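Side-chain contacts in acyl-CoA dehydrogenase FadE3 (Mycobacterium smegmatis, PDB 4IV6), which belongs to the acyl-CoA dehydrogenase family, a family of flavoproteins, and holds dihydroflavine-adenine dinucleotide in this model: residues H92-K97 with A236-G241; G241-R246 with E307-G312; S185-E190 with A219-S224; I50-L55 with V72-E77; V249-T254 with S300-A305. One frame throughout, in Å; residues are numbered along the deposited sequence.

In the fold
Contact 4 closes first in the chain and packs within the N-terminal helices of an acyl-CoA dehydrogenase fold. Contact 1 joins N- and C-terminal helices, and contact 3, between two sheets, lies within its chain span. Contacts 1 and 3 touch through Q237 and I186. Contacts 1 and 2 share G241, with centres about 10 Å apart. Contact 5 lies within the chain span of contact 2. Both use helices 234-270 and 282-310, about 11 Å apart between centres. Contact 4 touches contact 5 through E76 and T254, and contact 1 through F53 and H92. Distant parts of the sequence thereby share one helix core around helix 234-270.

Contact 1. Residues H92-K97 with A236-G241; sequences HTVVSK and AQMMKG
The carbonyl group of G241 is the flat group that V94 touches. Both methyls of V94 lie toward the same face of its plane, CG1 at 3.8 Å and CG2 at 4.0 Å from G241 O. A second flat group, the imidazole of H92, meets the ring of F53 edge-to-face, and its two nitrogens bond outward, ND1 with A122 N and NE2 with F53 O. The contact is helix-to-helix packing in the acyl-CoA dehydrogenase fold. Helix 83-102 of the N-terminal domain meets helix 234-270 of the C-terminal domain. G241 has no side chain, so the backbones come close, with V94 CA only 5.6 Å from G241 CA.

The other partner of V94 is M238. V94 CG1 points anti to its own backbone N (chi1 174°) and lies 3.9 Å from M238 CE. The two side chains cross at about a right angle. M238 starts off pointing away from the 92-97 helix. Bends at chi2 and chi3 bring its methyl end back. M238 is modelled in two conformers, so this touch belongs to the one described. M124 of strand 122-125 packs against both V94 and M238, and the M238 side chain is about 8 Å from the bound dihydroflavine-adenine dinucleotide.

Within the 92-97 helix, H92 O accepts from two donors on opposite faces of its carbonyl plane, S96 N and S96 OG. The hydroxyl bond is 3.0 Å from S96 OG to H92 O, with OG lifted 38° out of that plane.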
# COMPACT_ATOMS: atom_id res chain seq x y z
N HIS B 92 -9.28 -14.31 -29.78
CA HIS B 92 -9.14 -15.28 -30.86
C HIS B 92 -8.59 -16.59 -30.32
O HIS B 92 -9.07 -17.66 -30.65
CB HIS B 92 -8.21 -14.70 -31.93
CG HIS B 92 -7.93 -15.62 -33.07
ND1 HIS B 92 -8.64 -15.60 -34.25
CD2 HIS B 92 -6.94 -16.53 -33.24
CE1 HIS B 92 -8.14 -16.49 -35.08
NE2 HIS B 92 -7.09 -17.06 -34.50
N THR B 93 -7.59 -16.50 -29.46
CA THR B 93 -7.05 -17.70 -28.81
C THR B 93 -8.10 -18.43 -27.94
O THR B 93 -8.23 -19.66 -27.96
CB THR B 93 -5.82 -17.36 -27.94
OG1 THR B 93 -4.90 -16.53 -28.69
CG2 THR B 93 -5.13 -18.62 -27.50
N VAL B 94 -8.85 -17.66 -27.17
CA VAL B 94 -9.87 -18.24 -26.32
C VAL B 94 -10.90 -18.97 -27.18
O VAL B 94 -11.27 -20.09 -26.87
CB VAL B 94 -10.51 -17.18 -25.41
CG1 VAL B 94 -11.67 -17.76 -24.64
CG2 VAL B 94 -9.47 -16.61 -24.45
N VAL B 95 -11.33 -18.36 -28.30
CA VAL B 95 -12.30 -19.02 -29.18
C VAL B 95 -11.70 -20.28 -29.78
O VAL B 95 -12.39 -21.31 -29.88
CB VAL B 95 -12.83 -18.11 -30.31
CG1 VAL B 95 -13.75 -18.89 -31.25
CG2 VAL B 95 -13.55 -16.91 -29.74
N SER B 96 -10.42 -20.21 -30.20
CA SER B 96 -9.72 -21.37 -30.70
C SER B 96 -9.83 -22.51 -29.69
O SER B 96 -10.16 -23.64 -30.04
CB SER B 96 -8.23 -21.08 -31.01
OG SER B 96 -8.05 -20.10 -32.01
N LYS B 97 -9.57 -22.23 -28.43
CA LYS B 97 -9.65 -23.26 -27.40
C LYS B 97 -11.06 -23.80 -27.18
O LYS B 97 -11.25 -25.00 -27.01
CB LYS B 97 -9.09 -22.70 -26.09
CG LYS B 97 -9.02 -23.69 -24.93
CD LYS B 97 -7.87 -24.66 -25.09
CE LYS B 97 -7.72 -25.53 -23.86
NZ LYS B 97 -6.68 -26.58 -24.06
N ALA B 236 -20.28 -23.02 -18.06
CA ALA B 236 -19.26 -24.04 -17.85
C ALA B 236 -18.17 -23.93 -18.91
O ALA B 236 -16.98 -24.01 -18.60
CB ALA B 236 -19.91 -25.42 -17.89
N GLN B 237 -18.58 -23.76 -20.16
CA GLN B 237 -17.63 -23.62 -21.26
C GLN B 237 -16.77 -22.37 -21.09
O GLN B 237 -15.55 -22.46 -21.21
CB GLN B 237 -18.35 -23.56 -22.60
CG GLN B 237 -19.06 -24.86 -22.99
CD GLN B 237 -20.03 -24.66 -24.14
OE1 GLN B 237 -20.45 -23.54 -24.45
NE2 GLN B 237 -20.39 -25.75 -24.78
N MET B 238 -17.40 -21.24 -20.78
CA MET B 238 -16.64 -20.01 -20.56
C MET B 238 -15.63 -20.17 -19.41
O MET B 238 -14.49 -19.77 -19.56
CB MET B 238 -17.54 -18.81 -20.32
CG MET B 238 -16.82 -17.50 -20.56
SD MET B 238 -16.08 -17.48 -22.21
CE MET B 238 -14.35 -17.64 -21.83
N MET B 239 -16.02 -20.80 -18.30
CA MET B 239 -15.05 -21.02 -17.21
C MET B 239 -13.76 -21.65 -17.72
O MET B 239 -12.67 -21.26 -17.33
CB MET B 239 -15.63 -21.92 -16.13
CG MET B 239 -16.19 -21.19 -14.93
SD MET B 239 -16.84 -22.41 -13.76
CE MET B 239 -15.32 -23.16 -13.19
N LYS B 240 -13.91 -22.62 -18.61
CA LYS B 240 -12.80 -23.35 -19.17
C LYS B 240 -11.97 -22.45 -20.11
O LYS B 240 -10.74 -22.43 -20.05
CB LYS B 240 -13.37 -24.59 -19.87
CG LYS B 240 -12.51 -25.81 -19.86
CD LYS B 240 -12.11 -26.27 -18.46
CE LYS B 240 -10.70 -26.83 -18.57
NZ LYS B 240 -10.17 -27.38 -17.29
N GLY B 241 -12.67 -21.66 -20.91
CA GLY B 241 -12.04 -20.65 -21.73
C GLY B 241 -11.31 -19.57 -20.93
O GLY B 241 -10.27 -19.08 -21.38

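Contact 2. Residues G241-R246 with E307-G312; sequences GLEVGR and EKFDAG
Between 241-246 and 307-312 the closest CA atoms are E243 CA and F309 CA, 8.1 Å apart. The 307-312 segment leaves its helix at G312, where a positive phi of 81° completes a Schellman motif. Its bonds back into the last turn include one from G312 N to F309 O.

F309 carries the contact. Its CG is anti to the backbone N (chi1 177°), and the ring reaches across to helix 234-270. There it meets two neighbouring residues. E243 OE1 comes to 3.9 Å from F309 CE2, with the carboxylate turned 85° from the ring plane. V244 CG2 lies 4.1 Å from both F309 CE2 and F309 CZ. The meeting is therefore partly apolar, and it places one carboxylate oxygen beside the ring. The charge of E243 has its main partner in K240, one turn earlier on the same helix, in a salt bridge through OE2.

M68 and K97 also pack on both V244 and F309, and C315 lies against E243 and F309. The arrangement joins one end of the antiparallel pair of helices 234-270 and 282-310, part of the C-terminal helical domain of the acyl-CoA dehydrogenase fold.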
# COMPACT_ATOMS: atom_id res chain seq x y z
N GLY B 241 -12.67 -21.66 -20.91
CA GLY B 241 -12.04 -20.65 -21.73
C GLY B 241 -11.31 -19.57 -20.93
O GLY B 241 -10.27 -19.08 -21.38
N LEU B 242 -11.83 -19.22 -19.75
CA LEU B 242 -11.18 -18.23 -18.86
C LEU B 242 -9.83 -18.66 -18.28
O LEU B 242 -9.05 -17.84 -17.85
CB LEU B 242 -12.10 -17.84 -17.70
CG LEU B 242 -13.36 -17.04 -18.04
CD1 LEU B 242 -14.29 -16.98 -16.83
CD2 LEU B 242 -12.99 -15.65 -18.51
N GLU B 243 -9.55 -19.95 -18.25
CA GLU B 243 -8.20 -20.40 -17.90
C GLU B 243 -7.19 -19.78 -18.87
O GLU B 243 -6.22 -19.13 -18.45
CB GLU B 243 -8.14 -21.91 -17.93
CG GLU B 243 -8.96 -22.57 -16.82
CD GLU B 243 -8.95 -24.10 -16.86
OE1 GLU B 243 -8.29 -24.69 -17.75
OE2 GLU B 243 -9.59 -24.71 -15.97
N VAL B 244 -7.43 -19.96 -20.17
CA VAL B 244 -6.59 -19.35 -21.22
C VAL B 244 -6.67 -17.83 -21.14
O VAL B 244 -5.64 -17.13 -21.20
CB VAL B 244 -7.03 -19.81 -22.63
CG1 VAL B 244 -6.21 -19.12 -23.70
CG2 VAL B 244 -6.87 -21.32 -22.78
N GLY B 245 -7.88 -17.31 -21.00
CA GLY B 245 -8.07 -15.87 -21.02
C GLY B 245 -7.35 -15.15 -19.88
O GLY B 245 -6.69 -14.14 -20.08
N ARG B 246 -7.47 -15.67 -18.68
CA ARG B 246 -6.80 -15.06 -17.55
C ARG B 246 -5.26 -15.15 -17.68
O ARG B 246 -4.56 -14.20 -17.36
CB ARG B 246 -7.27 -15.73 -16.25
CG ARG B 246 -8.68 -15.31 -15.88
CD ARG B 246 -9.27 -16.22 -14.82
NE ARG B 246 -10.55 -15.68 -14.34
CZ ARG B 246 -11.53 -16.39 -13.79
NH1 ARG B 246 -11.43 -17.68 -13.63
NH2 ARG B 246 -12.63 -15.80 -13.41
N GLU B 307 2.70 -23.65 -16.46
CA GLU B 307 3.16 -25.03 -16.41
C GLU B 307 2.07 -25.93 -15.85
O GLU B 307 1.88 -27.04 -16.34
CB GLU B 307 4.40 -25.18 -15.54
CG GLU B 307 5.65 -24.54 -16.10
CD GLU B 307 6.28 -25.31 -17.27
OE1 GLU B 307 5.74 -26.40 -17.68
OE2 GLU B 307 7.34 -24.81 -17.75
N LYS B 308 1.37 -25.49 -14.81
CA LYS B 308 0.26 -26.30 -14.26
C LYS B 308 -0.80 -26.58 -15.32
O LYS B 308 -1.29 -27.71 -15.45
CB LYS B 308 -0.42 -25.65 -13.07
CG LYS B 308 0.35 -25.70 -11.77
CD LYS B 308 -0.41 -24.94 -10.70
CE LYS B 308 0.45 -24.63 -9.47
NZ LYS B 308 0.95 -25.87 -8.86
N PHE B 309 -1.15 -25.53 -16.07
CA PHE B 309 -2.11 -25.66 -17.17
C PHE B 309 -1.65 -26.80 -18.06
O PHE B 309 -2.41 -27.68 -18.38
CB PHE B 309 -2.21 -24.36 -17.97
CG PHE B 309 -3.13 -24.43 -19.16
CD1 PHE B 309 -2.69 -24.96 -20.38
CD2 PHE B 309 -4.42 -23.93 -19.09
CE1 PHE B 309 -3.55 -25.01 -21.49
CE2 PHE B 309 -5.26 -23.99 -20.18
CZ PHE B 309 -4.83 -24.53 -21.38
N ASP B 310 -0.37 -26.75 -18.44
CA ASP B 310 0.19 -27.63 -19.44
C ASP B 310 0.41 -29.04 -18.93
O ASP B 310 0.32 -29.99 -19.70
CB ASP B 310 1.52 -27.06 -19.93
CG ASP B 310 1.59 -26.98 -21.41
OD1 ASP B 310 0.63 -26.44 -22.04
OD2 ASP B 310 2.58 -27.51 -21.95
N ALA B 311 0.69 -29.18 -17.63
CA ALA B 311 0.87 -30.48 -17.01
C ALA B 311 -0.48 -31.17 -16.80
O ALA B 311 -0.54 -32.29 -16.34
CB ALA B 311 1.60 -30.35 -15.68
N GLY B 312 -1.57 -30.49 -17.13
CA GLY B 312 -2.90 -31.08 -17.00
C GLY B 312 -3.40 -31.01 -15.57
O GLY B 312 -4.41 -31.61 -15.24

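Contact 3. Residues S185-E190 with A219-S224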
# COMPACT_ATOMS: atom_id res chain seq x y z
N SER B 185 -26.11 -20.24 -23.42
CA SER B 185 -25.31 -21.00 -24.35
C SER B 185 -24.36 -20.09 -25.08
O SER B 185 -24.45 -18.87 -24.95
CB SER B 185 -26.21 -21.71 -25.38
OG SER B 185 -27.23 -22.45 -24.73
N ILE B 186 -23.46 -20.68 -25.84
CA ILE B 186 -22.58 -19.93 -26.70
C ILE B 186 -22.85 -20.32 -28.15
O ILE B 186 -22.91 -21.50 -28.47
CB ILE B 186 -21.12 -20.18 -26.33
CG1 ILE B 186 -20.82 -19.60 -24.93
CG2 ILE B 186 -20.20 -19.59 -27.39
CD1 ILE B 186 -19.45 -20.01 -24.41
N LEU B 187 -23.04 -19.32 -29.00
CA LEU B 187 -23.25 -19.54 -30.42
C LEU B 187 -22.10 -18.92 -31.19
O LEU B 187 -21.61 -17.84 -30.81
CB LEU B 187 -24.57 -18.90 -30.90
CG LEU B 187 -25.91 -19.25 -30.22
CD1 LEU B 187 -27.08 -18.65 -31.02
CD2 LEU B 187 -26.13 -20.73 -30.06
N LEU B 188 -21.66 -19.60 -32.24
CA LEU B 188 -20.62 -19.11 -33.12
C LEU B 188 -21.32 -18.36 -34.24
O LEU B 188 -21.85 -18.95 -35.13
CB LEU B 188 -19.79 -20.27 -33.68
CG LEU B 188 -19.25 -21.23 -32.61
CD1 LEU B 188 -18.59 -22.42 -33.24
CD2 LEU B 188 -18.27 -20.48 -31.75
N VAL B 189 -21.30 -17.04 -34.18
CA VAL B 189 -22.07 -16.17 -35.06
C VAL B 189 -21.17 -15.50 -36.09
O VAL B 189 -20.22 -14.80 -35.74
CB VAL B 189 -22.72 -15.08 -34.20
CG1 VAL B 189 -23.56 -14.13 -35.05
CG2 VAL B 189 -23.58 -15.75 -33.14
N GLU B 190 -21.51 -15.69 -37.36
CA GLU B 190 -20.89 -14.96 -38.44
C GLU B 190 -21.59 -13.60 -38.66
O GLU B 190 -22.64 -13.32 -38.08
CB GLU B 190 -20.91 -15.79 -39.74
CG GLU B 190 -20.27 -17.16 -39.55
CD GLU B 190 -20.22 -17.97 -40.84
OE1 GLU B 190 -20.75 -17.55 -41.88
OE2 GLU B 190 -19.63 -19.04 -40.80
N ALA B 219 -31.68 -11.38 -35.96
CA ALA B 219 -30.48 -11.90 -36.66
C ALA B 219 -30.52 -13.42 -36.68
O ALA B 219 -30.42 -14.08 -35.62
CB ALA B 219 -29.21 -11.44 -35.98
N ARG B 220 -30.65 -13.98 -37.88
CA ARG B 220 -30.85 -15.41 -38.06
C ARG B 220 -29.52 -16.14 -38.29
O ARG B 220 -28.78 -15.78 -39.19
CB ARG B 220 -31.76 -15.67 -39.25
CG ARG B 220 -33.08 -14.91 -39.20
CD ARG B 220 -34.02 -15.41 -40.29
NE ARG B 220 -35.01 -16.29 -39.71
CZ ARG B 220 -36.02 -15.84 -38.99
NH1 ARG B 220 -36.88 -16.69 -38.46
NH2 ARG B 220 -36.17 -14.52 -38.80
N VAL B 221 -29.25 -17.15 -37.49
CA VAL B 221 -28.11 -18.05 -37.72
C VAL B 221 -28.65 -19.47 -37.66
O VAL B 221 -29.64 -19.73 -37.02
CB VAL B 221 -27.00 -17.86 -36.68
CG1 VAL B 221 -26.50 -16.43 -36.71
CG2 VAL B 221 -27.46 -18.24 -35.27
N PRO B 222 -28.00 -20.40 -38.35
CA PRO B 222 -28.48 -21.76 -38.26
C PRO B 222 -28.23 -22.36 -36.88
O PRO B 222 -27.31 -21.93 -36.17
CB PRO B 222 -27.71 -22.50 -39.36
CG PRO B 222 -26.56 -21.63 -39.73
CD PRO B 222 -26.87 -20.24 -39.28
N VAL B 223 -29.06 -23.33 -36.50
CA VAL B 223 -28.93 -23.96 -35.16
C VAL B 223 -27.60 -24.66 -34.98
O VAL B 223 -27.13 -24.81 -33.85
CB VAL B 223 -30.10 -24.90 -34.77
CG1 VAL B 223 -31.37 -24.08 -34.61
CG2 VAL B 223 -30.29 -26.05 -35.76
N SER B 224 -26.96 -25.03 -36.10
CA SER B 224 -25.60 -25.61 -36.06
C SER B 224 -24.54 -24.63 -35.53
O SER B 224 -23.41 -25.02 -35.25
CB SER B 224 -25.22 -26.11 -37.46
OG SER B 224 -25.05 -25.02 -38.36
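V221 and V189 are turned so that a CG1 methyl of each faces the other. In V221 a chi1 of -59° sets CG1 anti to the carbonyl carbon and puts CG2 in the crowded position between N and C. In V189 CG1 stands anti to the backbone N. The two CG1 methyls, V189 CG1 and V221 CG1, are 4.1 Å apart, and the side chains cross at about a right angle.

V221 uses its second branch as well. Its CG2 lies 4.3 Å from L187 CD1, a looser touch. L187 and V189 are two residues apart on strand 184-190, so a single valine meets a pair of side chains from one strand. The backbones stay apart: the nearest CA atoms, V189 CA and V221 CA, are 6.9 Å from each other. The contact is made by side chains and is wholly apolar.

Y149 packs on both L187 and V221, I151 on V189, and L169 of the adjoining strand also on V189. Strand 184-190 pairs with 166-172 in one sheet, while 219-222 pairs with 148-159 in another. The arrangement is face packing between two sheets, as in the beta-rich middle domain of acyl-CoA dehydrogenases.

Contact 4. Residues I50-L55 with V72-E77; sequences IGIFGL and VQVAEE
I52 and L55 both rest on V74, joining the turn after helix 41-50 to helix 68-81 in the N-terminal helical domain of the acyl-CoA dehydrogenase fold. The turn starts with a Schellman motif at G51, which has a positive phi of 103° and ends helix 41-50.

The contact between the segments is apolar. V74 CG1 does all the close touching on the helix side. It is placed anti to the backbone N (chi1 170°) and rests against two neighbouring delta methyls. I52 CD1 lies 3.7 Å from V74 CG1. This methyl gets there through a bend at chi2 (-61°), since the side chain of I52 does not start out toward the helix. L55 CD1 lies 3.8 Å from V74 CG1, and these two side chains meet tip to tip. The closest CA atoms, I52 CA and V74 CA, are 8.3 Å apart. M89 of helix 83-102 also packs on I52 and L55.

E76 and E77 take no part in the contact; E76 forms salt bridges with R299 and R258, and E77 pairs with R258 and is hydrogen-bonded to H19.

Backbone bonding shapes the turn itself. G54 N donates to G51 O at 3.0 Å, closing the bend that carries I52.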
# COMPACT_ATOMS: atom_id res chain seq x y z
N ILE B 50 3.80 -14.84 -38.97
CA ILE B 50 4.56 -15.41 -37.84
C ILE B 50 3.85 -16.65 -37.27
O ILE B 50 4.48 -17.52 -36.72
CB ILE B 50 4.73 -14.36 -36.72
CG1 ILE B 50 5.77 -13.32 -37.11
CG2 ILE B 50 5.15 -14.98 -35.39
CD1 ILE B 50 5.92 -12.23 -36.08
N GLY B 51 2.52 -16.70 -37.38
CA GLY B 51 1.73 -17.80 -36.79
C GLY B 51 1.00 -17.44 -35.49
O GLY B 51 0.48 -18.32 -34.81
N ILE B 52 0.94 -16.15 -35.13
CA ILE B 52 0.39 -15.72 -33.84
C ILE B 52 -1.07 -16.18 -33.62
O ILE B 52 -1.51 -16.52 -32.49
CB ILE B 52 0.45 -14.17 -33.69
CG1 ILE B 52 1.87 -13.62 -33.73
CG2 ILE B 52 -0.25 -13.70 -32.42
CD1 ILE B 52 2.77 -14.12 -32.61
N PHE B 53 -1.85 -16.18 -34.70
CA PHE B 53 -3.25 -16.54 -34.61
C PHE B 53 -3.51 -18.05 -34.59
O PHE B 53 -4.67 -18.46 -34.47
CB PHE B 53 -4.04 -15.82 -35.71
CG PHE B 53 -4.10 -14.34 -35.50
CD1 PHE B 53 -3.09 -13.52 -35.95
CD2 PHE B 53 -5.15 -13.77 -34.81
CE1 PHE B 53 -3.13 -12.14 -35.72
CE2 PHE B 53 -5.20 -12.41 -34.58
CZ PHE B 53 -4.19 -11.59 -35.03
N GLY B 54 -2.45 -18.87 -34.69
CA GLY B 54 -2.55 -20.33 -34.70
C GLY B 54 -1.82 -20.97 -33.54
O GLY B 54 -1.62 -22.18 -33.51
N LEU B 55 -1.43 -20.18 -32.54
CA LEU B 55 -0.62 -20.69 -31.42
C LEU B 55 -1.32 -21.74 -30.58
O LEU B 55 -0.66 -22.49 -29.88
CB LEU B 55 -0.17 -19.54 -30.51
CG LEU B 55 0.84 -18.55 -31.09
CD1 LEU B 55 0.97 -17.35 -30.18
CD2 LEU B 55 2.18 -19.20 -31.30
N VAL B 72 2.36 -17.84 -23.20
CA VAL B 72 2.38 -16.66 -22.33
C VAL B 72 3.60 -15.79 -22.61
O VAL B 72 3.52 -14.57 -22.55
CB VAL B 72 2.20 -17.00 -20.84
CG1 VAL B 72 0.89 -17.77 -20.64
CG2 VAL B 72 3.34 -17.81 -20.30
N GLN B 73 4.73 -16.42 -22.93
CA GLN B 73 5.90 -15.66 -23.28
C GLN B 73 5.71 -14.90 -24.60
O GLN B 73 6.18 -13.78 -24.73
CB GLN B 73 7.14 -16.55 -23.31
CG GLN B 73 7.55 -17.01 -21.91
CD GLN B 73 8.65 -18.04 -21.95
OE1 GLN B 73 8.48 -19.20 -21.52
NE2 GLN B 73 9.77 -17.66 -22.50
N VAL B 74 5.00 -15.49 -25.55
CA VAL B 74 4.73 -14.80 -26.83
C VAL B 74 3.81 -13.62 -26.58
O VAL B 74 4.04 -12.50 -27.07
CB VAL B 74 4.12 -15.73 -27.89
CG1 VAL B 74 3.63 -14.94 -29.09
CG2 VAL B 74 5.12 -16.77 -28.33
N ALA B 75 2.77 -13.85 -25.80
CA ALA B 75 1.82 -12.78 -25.47
C ALA B 75 2.52 -11.64 -24.70
O ALA B 75 2.30 -10.46 -24.97
CB ALA B 75 0.65 -13.35 -24.68
N GLU B 76 3.43 -12.01 -23.80
CA GLU B 76 4.15 -11.03 -23.02
C GLU B 76 5.07 -10.18 -23.92
O GLU B 76 5.13 -8.97 -23.77
CB GLU B 76 4.97 -11.73 -21.93
CG GLU B 76 5.84 -10.79 -21.10
CD GLU B 76 6.74 -11.52 -20.13
OE1 GLU B 76 7.79 -12.01 -20.59
OE2 GLU B 76 6.40 -11.57 -18.91
N GLU B 77 5.76 -10.81 -24.88
CA GLU B 77 6.64 -10.10 -25.78
C GLU B 77 5.87 -9.10 -26.60
O GLU B 77 6.31 -7.95 -26.76
CB GLU B 77 7.37 -11.03 -26.74
CG GLU B 77 8.48 -11.86 -26.14
CD GLU B 77 9.62 -11.08 -25.51
OE1 GLU B 77 9.94 -9.91 -25.90
OE2 GLU B 77 10.19 -11.68 -24.57

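Contact 5. Residues V249-T254 with S300-A305; sequences VAARAT and SLLLSA
L302 points toward helix 234-270, and its two methyls divide the surface between them. Its chi2 of 64° spreads the delta methyls over different residues. L302 CD1 goes to A250, with A250 CB 3.8 Å away. L302 CD2 lies against the next part of the helix. It is 3.9 Å from A251 CA, so it touches the backbone as well as the side chain. It also comes to 3.6 Å from T254 OG1, one helical turn after A250.

The small side chains of A250 and A251 make space for this leucine. A250 points toward the 300-305 helix and offers its methyl directly. A251 points more to the flank, and A75 and V72 of helix 68-81 pack on it there. T254 slants against L302. Its chi1 of 58° puts OG1 between the backbone N and the carbonyl carbon, and from there OG1 faces both L302 CD2 and E76.

Segments 249-254 and 300-305 run roughly antiparallel, their axes 152° apart in direction and 10.4 Å apart at closest. Beyond the contact, S304 bonds through its hydroxyl to Y296 of the second subunit, so helix 282-310 also faces the assembly.

The polar atom at this surface has its partner outside it: T254 OG1 is hydrogen-bonded to E76 OE2. The buried hydroxyl is thus satisfied next to a leucine methyl, and contact between the two segments rests on van der Waals packing.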
# COMPACT_ATOMS: atom_id res chain seq x y z
N VAL B 249 -4.20 -12.53 -20.26
CA VAL B 249 -4.26 -11.19 -19.69
C VAL B 249 -3.13 -10.96 -18.70
O VAL B 249 -2.54 -9.87 -18.71
CB VAL B 249 -5.62 -10.91 -19.04
CG1 VAL B 249 -5.62 -9.58 -18.29
CG2 VAL B 249 -6.72 -10.92 -20.09
N ALA B 250 -2.82 -11.95 -17.86
CA ALA B 250 -1.67 -11.85 -16.96
C ALA B 250 -0.38 -11.57 -17.74
O ALA B 250 0.44 -10.75 -17.33
CB ALA B 250 -1.52 -13.10 -16.12
N ALA B 251 -0.19 -12.27 -18.85
CA ALA B 251 0.97 -12.06 -19.74
C ALA B 251 0.99 -10.67 -20.35
O ALA B 251 2.06 -10.08 -20.51
CB ALA B 251 0.98 -13.11 -20.84
N ARG B 252 -0.17 -10.13 -20.74
CA ARG B 252 -0.21 -8.76 -21.18
C ARG B 252 0.33 -7.81 -20.15
O ARG B 252 1.03 -6.85 -20.48
CB ARG B 252 -1.62 -8.29 -21.47
CG ARG B 252 -2.04 -8.45 -22.86
CD ARG B 252 -3.35 -7.73 -23.10
NE ARG B 252 -4.34 -8.71 -23.42
CZ ARG B 252 -5.63 -8.46 -23.50
NH1 ARG B 252 -6.42 -9.45 -23.82
NH2 ARG B 252 -6.13 -7.26 -23.26
N ALA B 253 -0.05 -8.07 -18.90
CA ALA B 253 0.31 -7.22 -17.80
C ALA B 253 1.80 -7.36 -17.47
O ALA B 253 2.48 -6.37 -17.24
CB ALA B 253 -0.60 -7.52 -16.59
N THR B 254 2.35 -8.58 -17.49
CA THR B 254 3.78 -8.68 -17.27
C THR B 254 4.58 -8.07 -18.42
O THR B 254 5.66 -7.58 -18.20
CB THR B 254 4.28 -10.10 -16.99
OG1 THR B 254 3.94 -10.97 -18.07
CG2 THR B 254 3.73 -10.58 -15.67
N SER B 300 7.15 -15.13 -12.14
CA SER B 300 7.32 -16.45 -11.55
C SER B 300 5.97 -17.12 -11.34
O SER B 300 5.77 -18.30 -11.69
CB SER B 300 8.08 -16.41 -10.23
OG SER B 300 9.42 -15.95 -10.40
N LEU B 301 5.03 -16.35 -10.82
CA LEU B 301 3.66 -16.83 -10.63
C LEU B 301 3.02 -17.24 -11.98
O LEU B 301 2.50 -18.35 -12.13
CB LEU B 301 2.83 -15.77 -9.88
CG LEU B 301 1.49 -16.19 -9.26
CD1 LEU B 301 0.88 -15.02 -8.49
CD2 LEU B 301 0.50 -16.64 -10.31
N LEU B 302 3.12 -16.36 -12.96
CA LEU B 302 2.61 -16.61 -14.31
C LEU B 302 3.16 -17.91 -14.93
O LEU B 302 2.39 -18.74 -15.46
CB LEU B 302 2.89 -15.41 -15.20
CG LEU B 302 2.56 -15.57 -16.69
CD1 LEU B 302 1.09 -15.79 -16.91
CD2 LEU B 302 3.08 -14.37 -17.46
N LEU B 303 4.47 -18.10 -14.86
CA LEU B 303 5.10 -19.25 -15.47
C LEU B 303 4.70 -20.51 -14.69
O LEU B 303 4.43 -21.54 -15.31
CB LEU B 303 6.63 -19.08 -15.57
CG LEU B 303 7.00 -17.96 -16.57
CD1 LEU B 303 8.48 -17.65 -16.44
CD2 LEU B 303 6.69 -18.31 -18.02
N SER B 304 4.60 -20.41 -13.36
CA SER B 304 4.10 -21.54 -12.56
C SER B 304 2.69 -21.95 -12.98
O SER B 304 2.39 -23.14 -13.22
CB SER B 304 4.14 -21.22 -11.05
OG SER B 304 3.41 -22.20 -10.33
N ALA B 305 1.80 -20.96 -13.08
CA ALA B 305 0.44 -21.25 -13.52
C ALA B 305 0.39 -21.79 -14.94
O ALA B 305 -0.38 -22.71 -15.20
CB ALA B 305 -0.47 -20.05 -13.35